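Local coordinates for hypothetical protein yibA (Escherichia coli, PDB 1OYZ) that is of unknown function, with only a tentative oxidoreductase assignment, and folds into an all-helical solenoid with HEAT-type repeats, at residues 60-65 with 71-76; 97-102 with 109-114. One frame throughout, in Å; residues are numbered along the deposited sequence.

Contact 1 of 2, residues 60-65 with 71-76; sequences IEFCSD and RDIGAF
Cys63 and Arg71 bring the two backbones to 4.3 Å between their CA atoms, where the chain passes from helix 53-63 into helix 68-80. The two helices form a helical hairpin of an alpha-solenoid, consistent with the HEAT repeats of this family. At the turn, Arg71 CA sets a C-H against Phe62 O at 3.3 Å. Deeper in the interface Gly74 has no side chain, and Phe62 CB lies 4.1 Å from Gly74 CA. The Phe62 ring runs alongside Ile73, both side chains pointing the same way; Ile73 CG2 meets the ring edge, 3.7 Å from Phe62 CD2. Next to them, Cys63 SG lies 3.8 Å from Ala75 N. The polar closure belongs to Arg71. Its CG stands anti to the carbonyl carbon (chi1 -69°); the chain passes Asp65 O and bends at chi3 (-59°), so that NH1 reaches back to that oxygen, with Cys63 O also near the guanidinium plane at the edge. Asp65 points its carboxylate elsewhere, OD1 to Arg70 and OD2 to Asn67 N, while its backbone O takes the arginine. Arg71 NE forms a salt bridge with Asp102, which together with the NH1 bond restrains the guanidinium's rotation. Within the hairpin the grip is Arg71 NH1 to Asp65 O, 2.8 Å long and fairly straight at 158°, the donor tilted somewhat from the carbonyl plane.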
loop_
_atom_site.group_PDB
_atom_site.type_symbol
_atom_site.label_atom_id
_atom_site.label_comp_id
_atom_site.label_asym_id
_atom_site.label_seq_id
_atom_site.Cartn_x
_atom_site.Cartn_y
_atom_site.Cartn_z
ATOM N N ILE A 60 16.435 -7.220 -18.185
ATOM C CA ILE A 60 17.690 -6.818 -17.577
ATOM C C ILE A 60 18.357 -5.781 -18.485
ATOM O O ILE A 60 18.664 -4.674 -18.041
ATOM C CB ILE A 60 18.597 -8.035 -17.376
ATOM C CG1 ILE A 60 18.051 -8.863 -16.207
ATOM C CG2 ILE A 60 20.076 -7.590 -17.164
ATOM C CD1 ILE A 60 18.634 -10.271 -16.113
ATOM N N GLU A 61 18.532 -6.096 -19.763
ATOM C CA GLU A 61 19.153 -5.108 -20.642
ATOM C C GLU A 61 18.389 -3.783 -20.601
ATOM O O GLU A 61 19.007 -2.708 -20.495
ATOM C CB GLU A 61 19.208 -5.601 -22.078
ATOM C CG GLU A 61 19.982 -6.870 -22.245
ATOM C CD GLU A 61 20.004 -7.315 -23.686
ATOM O OE1 GLU A 61 20.529 -8.415 -23.952
ATOM O OE2 GLU A 61 19.504 -6.560 -24.557
ATOM N N PHE A 62 17.060 -3.849 -20.694
ATOM C CA PHE A 62 16.244 -2.634 -20.636
ATOM C C PHE A 62 16.570 -1.850 -19.378
ATOM O O PHE A 62 16.457 -0.631 -19.360
ATOM C CB PHE A 62 14.745 -2.956 -20.621
ATOM C CG PHE A 62 14.112 -2.944 -21.978
ATOM C CD1 PHE A 62 14.834 -3.356 -23.097
ATOM C CD2 PHE A 62 12.795 -2.539 -22.144
ATOM C CE1 PHE A 62 14.256 -3.363 -24.357
ATOM C CE2 PHE A 62 12.203 -2.544 -23.401
ATOM C CZ PHE A 62 12.937 -2.957 -24.514
ATOM N N CYS A 63 16.956 -2.562 -18.328
ATOM C CA CYS A 63 17.291 -1.906 -17.082
ATOM C C CYS A 63 18.453 -0.936 -17.241
ATOM O O CYS A 63 18.596 -0.017 -16.445
ATOM C CB CYS A 63 17.597 -2.941 -16.004
ATOM S SG CYS A 63 16.072 -3.514 -15.224
ATOM N N SER A 64 19.253 -1.119 -18.285
ATOM C CA SER A 64 20.395 -0.239 -18.538
ATOM C C SER A 64 20.194 0.695 -19.711
ATOM O O SER A 64 21.127 1.354 -20.153
ATOM C CB SER A 64 21.644 -1.064 -18.786
ATOM O OG SER A 64 22.072 -1.593 -17.549
ATOM N N ASP A 65 18.974 0.760 -20.217
ATOM C CA ASP A 65 18.717 1.618 -21.351
ATOM C C ASP A 65 18.764 3.090 -20.976
ATOM O O ASP A 65 18.515 3.462 -19.835
ATOM C CB ASP A 65 17.363 1.315 -21.977
ATOM C CG ASP A 65 17.251 1.878 -23.379
ATOM O OD1 ASP A 65 17.717 1.206 -24.305
ATOM O OD2 ASP A 65 16.725 2.997 -23.560
ATOM N N ARG A 71 13.653 1.485 -18.861
ATOM C CA ARG A 71 14.183 1.034 -17.577
ATOM C C ARG A 71 13.042 0.710 -16.624
ATOM O O ARG A 71 13.072 -0.285 -15.914
ATOM C CB ARG A 71 15.102 2.095 -16.946
ATOM C CG ARG A 71 16.431 2.294 -17.703
ATOM C CD ARG A 71 17.583 2.832 -16.820
ATOM N NE ARG A 71 17.298 4.116 -16.186
ATOM C CZ ARG A 71 17.209 5.282 -16.823
ATOM N NH1 ARG A 71 17.392 5.372 -18.145
ATOM N NH2 ARG A 71 16.871 6.362 -16.142
ATOM N N ASP A 72 12.029 1.557 -16.630
ATOM C CA ASP A 72 10.887 1.374 -15.774
ATOM C C ASP A 72 10.211 0.042 -16.121
ATOM O O ASP A 72 9.998 -0.810 -15.260
ATOM C CB ASP A 72 9.961 2.565 -15.980
ATOM C CG ASP A 72 8.774 2.539 -15.071
ATOM O OD1 ASP A 72 8.944 2.447 -13.851
ATOM O OD2 ASP A 72 7.660 2.625 -15.582
ATOM N N ILE A 73 9.906 -0.134 -17.400
ATOM C CA ILE A 73 9.288 -1.346 -17.892
ATOM C C ILE A 73 10.114 -2.621 -17.586
ATOM O O ILE A 73 9.560 -3.690 -17.284
ATOM C CB ILE A 73 9.062 -1.232 -19.416
ATOM C CG1 ILE A 73 7.573 -1.059 -19.702
ATOM C CG2 ILE A 73 9.647 -2.423 -20.133
ATOM C CD1 ILE A 73 6.663 -2.149 -19.134
ATOM N N GLY A 74 11.428 -2.518 -17.697
ATOM C CA GLY A 74 12.261 -3.667 -17.394
ATOM C C GLY A 74 12.210 -4.051 -15.923
ATOM O O GLY A 74 12.114 -5.233 -15.575
ATOM N N ALA A 75 12.285 -3.041 -15.062
ATOM C CA ALA A 75 12.238 -3.249 -13.625
ATOM C C ALA A 75 10.850 -3.762 -13.238
ATOM O O ALA A 75 10.723 -4.600 -12.352
ATOM C CB ALA A 75 12.546 -1.953 -12.904
ATOM N N PHE A 76 9.815 -3.276 -13.918
ATOM C CA PHE A 76 8.446 -3.736 -13.634
ATOM C C PHE A 76 8.355 -5.238 -13.946
ATOM O O PHE A 76 7.928 -6.041 -13.112
ATOM C CB PHE A 76 7.438 -2.963 -14.496
ATOM C CG PHE A 76 6.005 -3.459 -14.384
ATOM C CD1 PHE A 76 5.321 -3.403 -13.168
ATOM C CD2 PHE A 76 5.328 -3.932 -15.519
ATOM C CE1 PHE A 76 3.984 -3.796 -13.079
ATOM C CE2 PHE A 76 3.988 -4.330 -15.447
ATOM C CZ PHE A 76 3.306 -4.264 -14.221
#

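Contact 2 of 2, residues 97-102 with 109-114; sequences NMALND and ATAIES
Between Ala99 and Ala111 no ring, amide or guanidinium intervenes: the contact has no flat faces or edges to stack, and aliphatic carbons do all the touching. The backbones come to 5.0 Å between Ala99 CA and Ala111 CA, close because both residues carry a single methyl. Ala111 CB points into helix 97-101 and lies over its backbone, 3.7 Å from Ala99 N, while Ala99 CB stands 4.0 Å from Ala111 CB. The same Ala111 methyl also meets the base of selenomethionine Met98, whose CB is 4.0 Å away. On the next residue Ile112 CG1, anti to its own carbonyl carbon (chi1 -67°), presses on Ala99 CB at 3.5 Å, tighter than usual van der Waals contact. The axes of the short segments pass 7.7 Å apart at 145°, so the helices run roughly antiparallel, as in the hairpins of HEAT-type solenoids. Beyond the pair, Met98 extends to Arg71 and Ala75 of helix 68-80. Ala99 and Ile112 both touch Gln132 of helix 126-136, and Ile112 reaches on to Val144, Thr148 and Ala151 of helix 142-153, placing the hairpin between its predecessor and the helices that follow.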
loop_
_atom_site.group_PDB
_atom_site.type_symbol
_atom_site.label_atom_id
_atom_site.label_comp_id
_atom_site.label_asym_id
_atom_site.label_seq_id
_atom_site.Cartn_x
_atom_site.Cartn_y
_atom_site.Cartn_z
ATOM N N ASN A 97 19.634 -1.648 -6.636
ATOM C CA ASN A 97 20.462 -0.554 -7.084
ATOM C C ASN A 97 19.654 0.537 -7.777
ATOM O O ASN A 97 19.836 1.734 -7.504
ATOM C CB ASN A 97 21.561 -1.060 -8.018
ATOM C CG ASN A 97 22.812 -0.225 -7.913
ATOM O OD1 ASN A 97 23.722 -0.533 -7.119
ATOM N ND2 ASN A 97 22.857 0.869 -8.678
HETATM N N MSE A 98 18.774 0.155 -8.691
HETATM C CA MSE A 98 17.951 1.164 -9.372
HETATM C C MSE A 98 17.076 1.918 -8.367
HETATM O O MSE A 98 16.914 3.136 -8.443
HETATM C CB MSE A 98 17.040 0.505 -10.412
HETATM C CG MSE A 98 17.813 -0.260 -11.469
HETATM SE SE MSE A 98 16.649 -1.405 -12.592
HETATM C CE MSE A 98 15.954 0.022 -13.741
ATOM N N ALA A 99 16.494 1.174 -7.442
ATOM C CA ALA A 99 15.639 1.781 -6.438
ATOM C C ALA A 99 16.384 2.894 -5.708
ATOM O O ALA A 99 15.779 3.885 -5.266
ATOM C CB ALA A 99 15.193 0.727 -5.420
ATOM N N LEU A 100 17.699 2.738 -5.584
ATOM C CA LEU A 100 18.483 3.714 -4.850
ATOM C C LEU A 100 19.215 4.771 -5.688
ATOM O O LEU A 100 19.360 5.915 -5.240
ATOM C CB LEU A 100 19.496 2.973 -3.967
ATOM C CG LEU A 100 18.931 1.987 -2.926
ATOM C CD1 LEU A 100 20.016 1.067 -2.461
ATOM C CD2 LEU A 100 18.312 2.734 -1.744
ATOM N N ASN A 101 19.626 4.394 -6.904
ATOM C CA ASN A 101 20.413 5.257 -7.780
ATOM C C ASN A 101 19.864 5.681 -9.121
ATOM O O ASN A 101 20.525 6.478 -9.806
ATOM C CB ASN A 101 21.763 4.602 -8.042
ATOM C CG ASN A 101 22.462 4.227 -6.769
ATOM O OD1 ASN A 101 22.755 5.084 -5.936
ATOM N ND2 ASN A 101 22.712 2.939 -6.586
ATOM N N ASP A 102 18.690 5.196 -9.537
ATOM C CA ASP A 102 18.235 5.631 -10.850
ATOM C C ASP A 102 17.883 7.101 -10.855
ATOM O O ASP A 102 17.215 7.606 -9.948
ATOM C CB ASP A 102 17.032 4.826 -11.359
ATOM C CG ASP A 102 16.947 4.832 -12.869
ATOM O OD1 ASP A 102 16.459 5.827 -13.455
ATOM O OD2 ASP A 102 17.402 3.846 -13.487
ATOM N N ALA A 109 10.689 4.336 -8.008
ATOM C CA ALA A 109 9.417 3.882 -7.433
ATOM C C ALA A 109 9.062 2.446 -7.892
ATOM O O ALA A 109 8.820 1.572 -7.053
ATOM C CB ALA A 109 8.277 4.869 -7.807
ATOM N N THR A 110 9.069 2.207 -9.206
ATOM C CA THR A 110 8.770 0.887 -9.754
ATOM C C THR A 110 9.743 -0.162 -9.216
ATOM O O THR A 110 9.328 -1.240 -8.774
ATOM C CB THR A 110 8.854 0.905 -11.312
ATOM O OG1 THR A 110 7.838 1.761 -11.813
ATOM C CG2 THR A 110 8.656 -0.528 -11.926
ATOM N N ALA A 111 11.031 0.167 -9.214
ATOM C CA ALA A 111 12.041 -0.773 -8.735
ATOM C C ALA A 111 11.801 -1.168 -7.292
ATOM O O ALA A 111 11.897 -2.352 -6.959
ATOM C CB ALA A 111 13.447 -0.194 -8.915
ATOM N N ILE A 112 11.498 -0.194 -6.428
ATOM C CA ILE A 112 11.208 -0.494 -5.023
ATOM C C ILE A 112 9.976 -1.432 -4.980
ATOM O O ILE A 112 9.968 -2.414 -4.259
ATOM C CB ILE A 112 10.887 0.825 -4.208
ATOM C CG1 ILE A 112 12.133 1.734 -4.096
ATOM C CG2 ILE A 112 10.428 0.490 -2.803
ATOM C CD1 ILE A 112 11.776 3.172 -3.610
ATOM N N GLU A 113 8.937 -1.139 -5.766
ATOM C CA GLU A 113 7.770 -2.035 -5.773
ATOM C C GLU A 113 8.187 -3.443 -6.243
ATOM O O GLU A 113 7.732 -4.450 -5.685
ATOM C CB GLU A 113 6.652 -1.462 -6.658
ATOM C CG GLU A 113 5.934 -0.288 -5.971
ATOM C CD GLU A 113 5.372 0.759 -6.930
ATOM O OE1 GLU A 113 5.379 0.539 -8.162
ATOM O OE2 GLU A 113 4.913 1.815 -6.443
ATOM N N SER A 114 9.070 -3.518 -7.249
ATOM C CA SER A 114 9.545 -4.824 -7.708
ATOM C C SER A 114 10.415 -5.527 -6.643
ATOM O O SER A 114 10.316 -6.755 -6.501
ATOM C CB SER A 114 10.298 -4.693 -9.050
ATOM O OG SER A 114 9.421 -4.315 -10.117
#

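Contacts 1 and 2 are successive helical hairpins, with centres 11 Å apart on the same side of the chain's centre, and they pack directly on each other. The selenium of Met98 in contact 2 lies 3.4 Å from Cys63 SG of contact 1, joining the two apolar interfaces. Helices 68-80 and 105-121 are also tied by probable hydrogen bonds: Ala75 O to Ser114 OG at 2.6 Å, and a pair between Asp72 OD1 and Thr110 OG1 whose modelled length is doubtfully short. The salt bridge from Arg71 NE to Asp102 OD2 ties helix 68-80 to the turn after helix 88-101. No active site or ligand is established here, so both are best read as solenoid packing.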